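Local coordinates for protein putative glutaryl-CoA dehydrogenase (PDB 2EBA) that belongs to the acyl-CoA dehydrogenase family of flavoproteins and carries flavin-adenine dinucleotide in a four-chain assembly, at residues A[108-111]-A[112-115]. Sequence-based numbering, arbitrary orientation.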
loop_
_atom_site.group_PDB
_atom_site.type_symbol
_atom_site.label_atom_id
_atom_site.label_comp_id
_atom_site.label_asym_id
_atom_site.label_seq_id
_atom_site.Cartn_x
_atom_site.Cartn_y
_atom_site.Cartn_z
ATOM N N GLY A 108 -42.065 -5.893 -13.389
ATOM C CA GLY A 108 -42.882 -6.453 -14.444
ATOM C C GLY A 108 -44.364 -6.454 -14.153
ATOM O O GLY A 108 -44.797 -6.203 -13.017
ATOM N N SER A 109 -45.141 -6.717 -15.200
ATOM C CA SER A 109 -46.589 -6.799 -15.098
ATOM C C SER A 109 -46.863 -8.202 -14.560
ATOM O O SER A 109 -45.969 -9.057 -14.559
ATOM C CB SER A 109 -47.236 -6.630 -16.480
ATOM O OG SER A 109 -46.866 -7.669 -17.370
ATOM N N GLU A 110 -48.080 -8.446 -14.096
ATOM C CA GLU A 110 -48.405 -9.764 -13.574
ATOM C C GLU A 110 -48.273 -10.798 -14.690
ATOM O O GLU A 110 -47.969 -11.968 -14.447
ATOM C CB GLU A 110 -49.828 -9.771 -13.015
ATOM C CG GLU A 110 -50.127 -10.979 -12.156
ATOM C CD GLU A 110 -49.064 -11.190 -11.099
ATOM O OE1 GLU A 110 -48.789 -10.244 -10.326
ATOM O OE2 GLU A 110 -48.503 -12.300 -11.045
ATOM N N GLU A 111 -48.499 -10.338 -15.917
ATOM C CA GLU A 111 -48.422 -11.178 -17.105
ATOM C C GLU A 111 -46.972 -11.564 -17.378
ATOM O O GLU A 111 -46.669 -12.719 -17.666
ATOM C CB GLU A 111 -49.008 -10.420 -18.304
ATOM C CG GLU A 111 -49.072 -11.216 -19.604
ATOM C CD GLU A 111 -49.470 -10.352 -20.793
ATOM O OE1 GLU A 111 -49.582 -9.120 -20.614
ATOM O OE2 GLU A 111 -49.661 -10.897 -21.905
ATOM N N GLN A 112 -46.075 -10.588 -17.282
ATOM C CA GLN A 112 -44.658 -10.836 -17.521
ATOM C C GLN A 112 -44.096 -11.735 -16.429
ATOM O O GLN A 112 -43.237 -12.576 -16.687
ATOM C CB GLN A 112 -43.878 -9.514 -17.566
ATOM C CG GLN A 112 -44.405 -8.541 -18.610
ATOM C CD GLN A 112 -43.787 -7.158 -18.517
ATOM O OE1 GLN A 112 -43.573 -6.626 -17.432
ATOM N NE2 GLN A 112 -43.517 -6.561 -19.665
ATOM N N LYS A 113 -44.599 -11.569 -15.211
ATOM C CA LYS A 113 -44.128 -12.376 -14.096
ATOM C C LYS A 113 -44.529 -13.837 -14.221
ATOM O O LYS A 113 -43.692 -14.726 -14.065
ATOM C CB LYS A 113 -44.631 -11.801 -12.772
ATOM C CG LYS A 113 -43.940 -10.505 -12.386
ATOM C CD LYS A 113 -44.325 -10.033 -10.990
ATOM C CE LYS A 113 -45.782 -9.598 -10.894
ATOM N NZ LYS A 113 -46.127 -9.112 -9.522
ATOM N N ARG A 114 -45.805 -14.088 -14.508
ATOM C CA ARG A 114 -46.296 -15.456 -14.658
ATOM C C ARG A 114 -45.712 -16.121 -15.900
ATOM O O ARG A 114 -45.487 -17.327 -15.938
ATOM C CB ARG A 114 -47.814 -15.478 -14.795
ATOM C CG ARG A 114 -48.608 -14.899 -13.644
ATOM C CD ARG A 114 -50.004 -15.527 -13.666
ATOM N NE ARG A 114 -51.063 -14.669 -13.130
ATOM C CZ ARG A 114 -51.042 -14.096 -11.929
ATOM N NH1 ARG A 114 -52.065 -13.341 -11.548
ATOM N NH2 ARG A 114 -50.004 -14.271 -11.115
ATOM N N GLU A 115 -45.474 -15.314 -16.919
ATOM C CA GLU A 115 -44.953 -15.789 -18.186
ATOM C C GLU A 115 -43.462 -16.161 -18.192
ATOM O O GLU A 115 -43.072 -17.201 -18.724
ATOM C CB GLU A 115 -45.230 -14.710 -19.237
ATOM C CG GLU A 115 -44.889 -15.063 -20.668
ATOM C CD GLU A 115 -45.071 -13.869 -21.593
ATOM O OE1 GLU A 115 -44.871 -14.042 -22.818
ATOM O OE2 GLU A 115 -45.409 -12.761 -21.096
#
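Ser-109 and Gln-112 form a capping box at the start of helix 110-121, in the N-terminal domain of the acyl-CoA dehydrogenase fold, just after helix 87-107 gives way at Gly-108, the first residue outside helical geometry. Ser-109 N gives its hydrogen to Gln-112 OE1 at 2.7 Å, tilted 30° out of the amide's carbonyl plane. In return Gln-112 N is capped by Ser-109 OG, though OG is modelled too near Gln-112 CG for this bond to be taken as certain. Gln-112 CG lies anti to its own carbonyl carbon, which sends the extended chain back beside the N-cap. The far side of this amide is also used: NE2 makes weak hydrogen bonds to the carbonyls of Ser-225 and Arg-227, a light link from the cap to that loop.

Backbone bonds then start the helix, Lys-113 N to Ser-109 O at 2.9 Å and Arg-114 N to Glu-110 O at 3.0 Å.

The charged side chains make a salt-bridge network. Glu-110 bends at chi2 (50°), bringing its carboxylate between two cations one turn on. OE1 forms a salt bridge with Lys-113 NZ at 3.0 Å, its hydrogen bond weak, while OE2, which also bonds Tyr-65 OH, pairs with Arg-114 NH2. The carboxylate and guanidinium planes stand 35° apart, and Glu-110 CG sits over one guanidinium face toward its rim, 3.1 Å from Arg-114 NH1.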